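Local coordinates for protein cycloalternan-forming enzyme (Listeria monocytogenes serovar 1/2a, PDB 5F7U) that is a large multidomain member of glycoside hydrolase family 31, with a TIM-barrel domain, accessory beta domains and a family 6 carbohydrate-binding module, at residues W118-N130 with S195-V207. The protein carries 1 engineered substitution. Sequence-based numbering, arbitrary orientation.
Sequences WEYVQDVTSVVDN and SIEIQKSPYRMEV
Val124 and Val121 meet the Tyr203 ring obliquely, CG2 of Val124 coming to 3.8 Å from CD1 of Tyr203 while CG1 of Val121 lies against CB and CD2 of the same residue. With CG anti to the backbone N (chi1 159°), the ring is set against both valines, and its hydroxyl is hydrogen-bonded to Glu218. The Lys200 chain takes a different course: extended beyond CG, it passes CB of Val124 and crosses Val127 at about a right angle, CE 3.8 Å from CG2 of Val127. Its ammonium forms a salt bridge with Asp182 and donates to a water 2.8 Å from NZ. The arrangement shows how a beta hairpin, 195-207, in the galactose mutarotase-like domain of a family 31 enzyme can abut a strand with its turn, the strand axes lying nearly perpendicular. Two backbone bonds join them: Tyr203 N to Gln122 O (2.9 Å, 163° at the hydrogen) and Val124 N to Lys200 O (2.8 Å). Between these bonds the turn passes through a cis peptide before Pro202. Gln122 NE2 reaches Asp123 OD1 at 2.9 Å from above the carboxylate plane, and Ser201 OG lies 3.3 Å from both Asp123 oxygens, OD1 and OD2, within weak hydrogen-bonding range.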
ATOM      1  N   TRP A 118      24.954 -26.563  -7.789  1.00 17.61           N
ATOM      2  CA  TRP A 118      23.750 -26.401  -8.605  1.00 17.04           C
ATOM      3  C   TRP A 118      23.547 -27.532  -9.601  1.00 17.27           C
ATOM      4  O   TRP A 118      24.500 -27.997 -10.241  1.00 17.72           O
ATOM      5  CB  TRP A 118      23.777 -25.034  -9.318  1.00 16.93           C
ATOM      6  CG  TRP A 118      23.558 -23.906  -8.354  1.00 17.02           C
ATOM      7  CD1 TRP A 118      24.514 -23.113  -7.775  1.00 17.43           C
ATOM      8  CD2 TRP A 118      22.307 -23.483  -7.823  1.00 16.47           C
ATOM      9  NE1 TRP A 118      23.920 -22.205  -6.917  1.00 17.18           N
ATOM     10  CE2 TRP A 118      22.571 -22.424  -6.913  1.00 16.55           C
ATOM     11  CE3 TRP A 118      20.981 -23.918  -8.002  1.00 15.75           C
ATOM     12  CZ2 TRP A 118      21.554 -21.762  -6.215  1.00 16.24           C
ATOM     13  CZ3 TRP A 118      19.956 -23.266  -7.290  1.00 15.38           C
ATOM     14  CH2 TRP A 118      20.258 -22.190  -6.411  1.00 15.77           C
ATOM     15  N   GLU A 119      22.291 -27.965  -9.712  1.00 16.93           N
ATOM     16  CA  GLU A 119      21.835 -28.872 -10.768  1.00 17.32           C
ATOM     17  C   GLU A 119      20.666 -28.165 -11.436  1.00 16.82           C
ATOM     18  O   GLU A 119      19.872 -27.494 -10.755  1.00 16.35           O
ATOM     19  CB  GLU A 119      21.366 -30.195 -10.184  1.00 17.48           C
ATOM     20  CG  GLU A 119      22.464 -30.977  -9.468  1.00 18.29           C
ATOM     21  CD  GLU A 119      21.987 -32.281  -8.854  1.00 18.43           C
ATOM     22  OE1 GLU A 119      20.761 -32.552  -8.791  1.00 18.18           O
ATOM     23  OE2 GLU A 119      22.865 -33.043  -8.411  1.00 19.18           O
ATOM     24  N   TYR A 120      20.575 -28.277 -12.757  1.00 17.37           N
ATOM     25  CA  TYR A 120      19.532 -27.576 -13.505  1.00 17.45           C
ATOM     26  C   TYR A 120      18.758 -28.548 -14.357  1.00 17.32           C
ATOM     27  O   TYR A 120      19.241 -29.618 -14.660  1.00 17.63           O
ATOM     28  CB  TYR A 120      20.122 -26.486 -14.408  1.00 18.50           C
ATOM     29  CG  TYR A 120      20.897 -25.416 -13.679  1.00 19.16           C
ATOM     30  CD1 TYR A 120      20.241 -24.274 -13.195  1.00 19.09           C
ATOM     31  CD2 TYR A 120      22.292 -25.526 -13.491  1.00 20.53           C
ATOM     32  CE1 TYR A 120      20.941 -23.272 -12.530  1.00 19.75           C
ATOM     33  CE2 TYR A 120      22.999 -24.532 -12.816  1.00 20.83           C
ATOM     34  CZ  TYR A 120      22.312 -23.413 -12.349  1.00 20.59           C
ATOM     35  OH  TYR A 120      23.002 -22.420 -11.686  1.00 22.04           O
ATOM     36  N   VAL A 121      17.538 -28.165 -14.716  1.00 17.15           N
ATOM     37  CA  VAL A 121      16.758 -28.914 -15.698  1.00 17.60           C
ATOM     38  C   VAL A 121      17.514 -28.838 -17.026  1.00 18.82           C
ATOM     39  O   VAL A 121      17.941 -27.751 -17.439  1.00 18.98           O
ATOM     40  CB  VAL A 121      15.324 -28.337 -15.846  1.00 17.22           C
ATOM     41  CG1 VAL A 121      14.600 -28.979 -17.015  1.00 17.79           C
ATOM     42  CG2 VAL A 121      14.527 -28.548 -14.563  1.00 16.84           C
ATOM     43  N   GLN A 122      17.683 -29.994 -17.670  1.00 19.95           N
ATOM     44  CA  GLN A 122      18.235 -30.052 -19.021  1.00 21.77           C
ATOM     45  C   GLN A 122      17.094 -30.085 -20.044  1.00 21.57           C
ATOM     46  O   GLN A 122      16.694 -29.028 -20.537  1.00 21.82           O
ATOM     47  CB  GLN A 122      19.217 -31.229 -19.177  1.00 23.41           C
ATOM     48  CG  GLN A 122      19.763 -31.456 -20.598  1.00 26.67           C
ATOM     49  CD  GLN A 122      20.407 -30.223 -21.210  1.00 28.75           C
ATOM     50  OE1 GLN A 122      21.195 -29.529 -20.557  1.00 30.98           O
ATOM     51  NE2 GLN A 122      20.090 -29.949 -22.487  1.00 30.49           N
ATOM     52  N   ASP A 123      16.563 -31.281 -20.328  1.00 21.44           N
ATOM     53  CA  ASP A 123      15.511 -31.478 -21.328  1.00 21.29           C
ATOM     54  C   ASP A 123      14.210 -32.007 -20.744  1.00 20.77           C
ATOM     55  O   ASP A 123      14.211 -32.673 -19.709  1.00 20.46           O
ATOM     56  CB  ASP A 123      15.977 -32.492 -22.390  1.00 22.59           C
ATOM     57  CG  ASP A 123      17.194 -32.024 -23.166  1.00 23.62           C
ATOM     58  OD1 ASP A 123      17.475 -30.820 -23.215  1.00 23.51           O
ATOM     59  OD2 ASP A 123      17.888 -32.881 -23.746  1.00 25.52           O
ATOM     60  N   VAL A 124      13.108 -31.737 -21.444  1.00 20.37           N
ATOM     61  CA  VAL A 124      11.842 -32.466 -21.235  1.00 19.90           C
ATOM     62  C   VAL A 124      11.944 -33.772 -22.019  1.00 20.77           C
ATOM     63  O   VAL A 124      12.121 -33.743 -23.241  1.00 21.59           O
ATOM     64  CB  VAL A 124      10.621 -31.651 -21.724  1.00 19.19           C
ATOM     65  CG1 VAL A 124       9.321 -32.440 -21.551  1.00 18.98           C
ATOM     66  CG2 VAL A 124      10.543 -30.315 -20.985  1.00 18.44           C
ATOM     67  N   THR A 125      11.852 -34.907 -21.326  1.00 20.81           N
ATOM     68  CA  THR A 125      11.920 -36.205 -21.981  1.00 22.25           C
ATOM     69  C   THR A 125      10.543 -36.776 -22.299  1.00 21.87           C
ATOM     70  O   THR A 125      10.399 -37.546 -23.248  1.00 23.02           O
ATOM     71  CB  THR A 125      12.744 -37.233 -21.173  1.00 23.17           C
ATOM     72  OG1 THR A 125      12.153 -37.416 -19.888  1.00 23.73           O
ATOM     73  CG2 THR A 125      14.152 -36.748 -20.988  1.00 23.47           C
ATOM     74  N   SER A 126       9.542 -36.402 -21.508  1.00 20.70           N
ATOM     75  CA  SER A 126       8.161 -36.787 -21.791  1.00 20.52           C
ATOM     76  C   SER A 126       7.176 -35.879 -21.075  1.00 19.58           C
ATOM     77  O   SER A 126       7.501 -35.241 -20.058  1.00 18.99           O
ATOM     78  CB  SER A 126       7.895 -38.265 -21.452  1.00 21.26           C
ATOM     79  OG  SER A 126       7.876 -38.500 -20.051  1.00 21.43           O
ATOM     80  N   VAL A 127       5.970 -35.837 -21.634  1.00 19.11           N
ATOM     81  CA  VAL A 127       4.867 -35.028 -21.133  1.00 18.17           C
ATOM     82  C   VAL A 127       3.741 -36.004 -20.773  1.00 18.22           C
ATOM     83  O   VAL A 127       3.371 -36.851 -21.585  1.00 19.03           O
ATOM     84  CB  VAL A 127       4.372 -34.032 -22.225  1.00 18.35           C
ATOM     85  CG1 VAL A 127       3.176 -33.215 -21.746  1.00 17.79           C
ATOM     86  CG2 VAL A 127       5.493 -33.111 -22.673  1.00 18.21           C
ATOM     87  N   VAL A 128       3.218 -35.894 -19.556  1.00 17.60           N
ATOM     88  CA  VAL A 128       2.089 -36.716 -19.114  1.00 17.97           C
ATOM     89  C   VAL A 128       0.942 -35.763 -18.745  1.00 17.40           C
ATOM     90  O   VAL A 128       1.070 -34.949 -17.833  1.00 16.84           O
ATOM     91  CB  VAL A 128       2.465 -37.604 -17.905  1.00 18.24           C
ATOM     92  CG1 VAL A 128       1.269 -38.433 -17.469  1.00 18.93           C
ATOM     93  CG2 VAL A 128       3.649 -38.516 -18.233  1.00 19.03           C
ATOM     94  N   ASP A 129      -0.162 -35.850 -19.483  1.00 17.47           N
ATOM     95  CA  ASP A 129      -1.298 -34.981 -19.227  1.00 17.25           C
ATOM     96  C   ASP A 129      -2.307 -35.769 -18.412  1.00 17.43           C
ATOM     97  O   ASP A 129      -2.896 -36.750 -18.899  1.00 18.00           O
ATOM     98  CB  ASP A 129      -1.904 -34.478 -20.543  1.00 17.87           C
ATOM     99  CG  ASP A 129      -3.112 -33.573 -20.328  1.00 18.20           C
ATOM    100  OD1 ASP A 129      -3.552 -33.380 -19.165  1.00 17.99           O
ATOM    101  OD2 ASP A 129      -3.626 -33.065 -21.338  1.00 18.51           O
ATOM    102  N   ASN A 130      -2.478 -35.345 -17.166  1.00 17.38           N
ATOM    103  CA  ASN A 130      -3.370 -36.044 -16.240  1.00 18.25           C
ATOM    104  C   ASN A 130      -4.769 -35.417 -16.143  1.00 18.88           C
ATOM    105  O   ASN A 130      -5.565 -35.814 -15.287  1.00 20.14           O
ATOM    106  CB  ASN A 130      -2.718 -36.155 -14.860  1.00 17.58           C
ATOM    107  CG  ASN A 130      -1.490 -37.052 -14.864  1.00 17.76           C
ATOM    108  OD1 ASN A 130      -0.378 -36.612 -14.494  1.00 17.76           O
ATOM    109  ND2 ASN A 130      -1.657 -38.276 -15.301  1.00 17.86           N
ATOM    110  N   SER A 195      -1.261 -19.003 -23.535  1.00 18.78           N
ATOM    111  CA  SER A 195      -0.582 -19.938 -24.400  1.00 19.30           C
ATOM    112  C   SER A 195       0.809 -20.164 -23.815  1.00 19.10           C
ATOM    113  O   SER A 195       1.636 -19.244 -23.790  1.00 18.97           O
ATOM    114  CB  SER A 195      -0.523 -19.409 -25.836  1.00 20.69           C
ATOM    115  OG  SER A 195       0.177 -20.337 -26.662  1.00 21.78           O
ATOM    116  N   ILE A 196       1.034 -21.377 -23.312  1.00 18.68           N
ATOM    117  CA  ILE A 196       2.301 -21.717 -22.662  1.00 18.57           C
ATOM    118  C   ILE A 196       3.128 -22.543 -23.639  1.00 19.45           C
ATOM    119  O   ILE A 196       2.757 -23.675 -23.945  1.00 19.44           O
ATOM    120  CB  ILE A 196       2.089 -22.487 -21.336  1.00 18.13           C
ATOM    121  CG1 ILE A 196       1.044 -21.792 -20.434  1.00 17.83           C
ATOM    122  CG2 ILE A 196       3.428 -22.682 -20.605  1.00 18.07           C
ATOM    123  CD1 ILE A 196       1.314 -20.319 -20.134  1.00 18.21           C
ATOM    124  N   GLU A 197       4.212 -21.952 -24.150  1.00 20.12           N
ATOM    125  CA  GLU A 197       5.046 -22.598 -25.162  1.00 21.28           C
ATOM    126  C   GLU A 197       6.312 -23.101 -24.512  1.00 20.80           C
ATOM    127  O   GLU A 197       7.120 -22.302 -24.014  1.00 20.12           O
ATOM    128  CB  GLU A 197       5.412 -21.620 -26.276  1.00 23.53           C
ATOM    129  CG  GLU A 197       4.252 -21.159 -27.125  1.00 26.71           C
ATOM    130  CD  GLU A 197       4.690 -20.224 -28.236  1.00 29.63           C
ATOM    131  OE1 GLU A 197       5.702 -20.511 -28.926  1.00 32.01           O
ATOM    132  OE2 GLU A 197       4.004 -19.208 -28.429  1.00 31.50           O
ATOM    133  N   ILE A 198       6.494 -24.420 -24.520  1.00 20.39           N
ATOM    134  CA  ILE A 198       7.634 -25.041 -23.829  1.00 20.60           C
ATOM    135  C   ILE A 198       8.498 -25.790 -24.848  1.00 21.26           C
ATOM    136  O   ILE A 198       8.074 -26.808 -25.379  1.00 21.15           O
ATOM    137  CB  ILE A 198       7.170 -25.992 -22.700  1.00 20.34           C
ATOM    138  CG1 ILE A 198       6.337 -25.230 -21.656  1.00 20.59           C
ATOM    139  CG2 ILE A 198       8.354 -26.684 -22.017  1.00 20.34           C
ATOM    140  CD1 ILE A 198       5.363 -26.128 -20.941  1.00 20.80           C
ATOM    141  N   GLN A 199       9.688 -25.265 -25.121  1.00 21.98           N
ATOM    142  CA  GLN A 199      10.677 -26.023 -25.909  1.00 23.48           C
ATOM    143  C   GLN A 199      11.194 -27.167 -25.044  1.00 22.42           C
ATOM    144  O   GLN A 199      11.306 -27.012 -23.824  1.00 21.29           O
ATOM    145  CB  GLN A 199      11.822 -25.130 -26.406  1.00 25.61           C
ATOM    146  CG  GLN A 199      11.430 -24.097 -27.474  1.00 28.86           C
ATOM    147  CD  GLN A 199      10.876 -24.673 -28.796  1.00 31.17           C
ATOM    148  OE1 GLN A 199      11.227 -25.783 -29.233  1.00 33.07           O
ATOM    149  NE2 GLN A 199      10.004 -23.899 -29.445  1.00 32.59           N
ATOM    150  N   LYS A 200      11.457 -28.322 -25.658  1.00 22.12           N
ATOM    151  CA  LYS A 200      11.851 -29.499 -24.896  1.00 22.21           C
ATOM    152  C   LYS A 200      13.353 -29.704 -24.752  1.00 22.77           C
ATOM    153  O   LYS A 200      13.791 -30.292 -23.779  1.00 22.91           O
ATOM    154  CB  LYS A 200      11.232 -30.761 -25.488  1.00 22.61           C
ATOM    155  CG  LYS A 200       9.725 -30.830 -25.326  1.00 22.19           C
ATOM    156  CD  LYS A 200       9.249 -32.184 -25.804  1.00 23.23           C
ATOM    157  CE  LYS A 200       7.760 -32.344 -25.607  1.00 23.14           C
ATOM    158  NZ  LYS A 200       7.351 -33.696 -26.094  1.00 24.02           N
ATOM    159  N   SER A 201      14.140 -29.244 -25.720  1.00 23.35           N
ATOM    160  CA  SER A 201      15.566 -29.532 -25.727  1.00 24.49           C
ATOM    161  C   SER A 201      16.375 -28.338 -26.248  1.00 24.84           C
ATOM    162  O   SER A 201      16.501 -28.177 -27.459  1.00 25.96           O
ATOM    163  CB  SER A 201      15.843 -30.802 -26.543  1.00 26.01           C
ATOM    164  OG  SER A 201      17.228 -31.124 -26.515  1.00 28.18           O
ATOM    165  N   PRO A 202      16.927 -27.503 -25.360  1.00 24.11           N
ATOM    166  CA  PRO A 202      16.750 -27.605 -23.904  1.00 22.98           C
ATOM    167  C   PRO A 202      15.390 -27.071 -23.448  1.00 21.80           C
ATOM    168  O   PRO A 202      14.734 -26.305 -24.190  1.00 21.89           O
ATOM    169  CB  PRO A 202      17.883 -26.730 -23.357  1.00 23.18           C
ATOM    170  CG  PRO A 202      18.128 -25.735 -24.430  1.00 23.89           C
ATOM    171  CD  PRO A 202      17.924 -26.475 -25.719  1.00 24.73           C
ATOM    172  N   TYR A 203      14.955 -27.508 -22.263  1.00 20.51           N
ATOM    173  CA  TYR A 203      13.718 -27.026 -21.662  1.00 19.21           C
ATOM    174  C   TYR A 203      13.748 -25.498 -21.575  1.00 18.87           C
ATOM    175  O   TYR A 203      14.715 -24.937 -21.093  1.00 18.74           O
ATOM    176  CB  TYR A 203      13.494 -27.633 -20.267  1.00 18.23           C
ATOM    177  CG  TYR A 203      12.552 -26.797 -19.436  1.00 17.23           C
ATOM    178  CD1 TYR A 203      11.169 -26.824 -19.679  1.00 17.08           C
ATOM    179  CD2 TYR A 203      13.046 -25.922 -18.451  1.00 16.96           C
ATOM    180  CE1 TYR A 203      10.303 -26.015 -18.941  1.00 16.62           C
ATOM    181  CE2 TYR A 203      12.178 -25.108 -17.704  1.00 16.24           C
ATOM    182  CZ  TYR A 203      10.814 -25.158 -17.965  1.00 16.19           C
ATOM    183  OH  TYR A 203       9.948 -24.354 -17.261  1.00 15.88           O
ATOM    184  N   ARG A 204      12.697 -24.847 -22.068  1.00 18.73           N
ATOM    185  CA  ARG A 204      12.533 -23.398 -21.910  1.00 18.85           C
ATOM    186  C   ARG A 204      11.075 -23.039 -22.083  1.00 18.46           C
ATOM    187  O   ARG A 204      10.455 -23.386 -23.110  1.00 18.89           O
ATOM    188  CB  ARG A 204      13.394 -22.628 -22.931  1.00 20.46           C
ATOM    189  CG  ARG A 204      13.365 -21.129 -22.709  1.00 21.98           C
ATOM    190  CD  ARG A 204      14.276 -20.395 -23.684  1.00 23.89           C
ATOM    191  NE  ARG A 204      14.001 -18.967 -23.514  1.00 25.74           N
ATOM    192  CZ  ARG A 204      13.189 -18.259 -24.292  1.00 26.84           C
ATOM    193  NH1 ARG A 204      12.620 -18.815 -25.366  1.00 27.57           N
ATOM    194  NH2 ARG A 204      12.991 -16.973 -24.013  1.00 27.62           N
ATOM    195  N   MET A 205      10.533 -22.335 -21.086  1.00 17.46           N
ATOM    196  CA  MET A 205       9.130 -21.920 -21.088  1.00 17.17           C
ATOM    197  C   MET A 205       8.968 -20.456 -21.497  1.00 17.25           C
ATOM    198  O   MET A 205       9.698 -19.594 -21.008  1.00 16.86           O
ATOM    199  CB  MET A 205       8.537 -22.096 -19.686  1.00 16.64           C
ATOM    200  CG  MET A 205       7.070 -21.708 -19.586  1.00 17.14           C
ATOM    201  SD  MET A 205       6.424 -21.798 -17.916  1.00 17.47           S
ATOM    202  CE  MET A 205       6.429 -23.565 -17.623  1.00 17.44           C
ATOM    203  N   GLU A 206       8.004 -20.206 -22.378  1.00 17.17           N
ATOM    204  CA  GLU A 206       7.486 -18.862 -22.635  1.00 17.74           C
ATOM    205  C   GLU A 206       6.023 -18.816 -22.258  1.00 17.26           C
ATOM    206  O   GLU A 206       5.248 -19.693 -22.659  1.00 17.54           O
ATOM    207  CB  GLU A 206       7.594 -18.495 -24.118  1.00 18.99           C
ATOM    208  CG  GLU A 206       9.010 -18.433 -24.663  1.00 20.63           C
ATOM    209  CD  GLU A 206       9.091 -18.113 -26.155  1.00 22.67           C
ATOM    210  OE1 GLU A 206       8.055 -17.993 -26.850  1.00 23.33           O
ATOM    211  OE2 GLU A 206      10.226 -18.024 -26.652  1.00 24.08           O
ATOM    212  N   VAL A 207       5.633 -17.750 -21.566  1.00 16.75           N
ATOM    213  CA  VAL A 207       4.234 -17.557 -21.194  1.00 16.77           C
ATOM    214  C   VAL A 207       3.682 -16.447 -22.091  1.00 17.25           C
ATOM    215  O   VAL A 207       4.179 -15.334 -22.086  1.00 17.10           O
ATOM    216  CB  VAL A 207       4.100 -17.199 -19.693  1.00 16.42           C
ATOM    217  CG1 VAL A 207       2.650 -16.939 -19.330  1.00 16.44           C
ATOM    218  CG2 VAL A 207       4.636 -18.356 -18.843  1.00 16.44           C
TER
HETATM  219  O   HOH W   1      16.862 -26.042 -19.749  1.00 27.92           O
HETATM  220  O   HOH W   2       9.111 -35.546 -25.032  1.00 37.98           O
HETATM  221  O   HOH W   3       5.812 -36.424 -24.535  1.00 23.97           O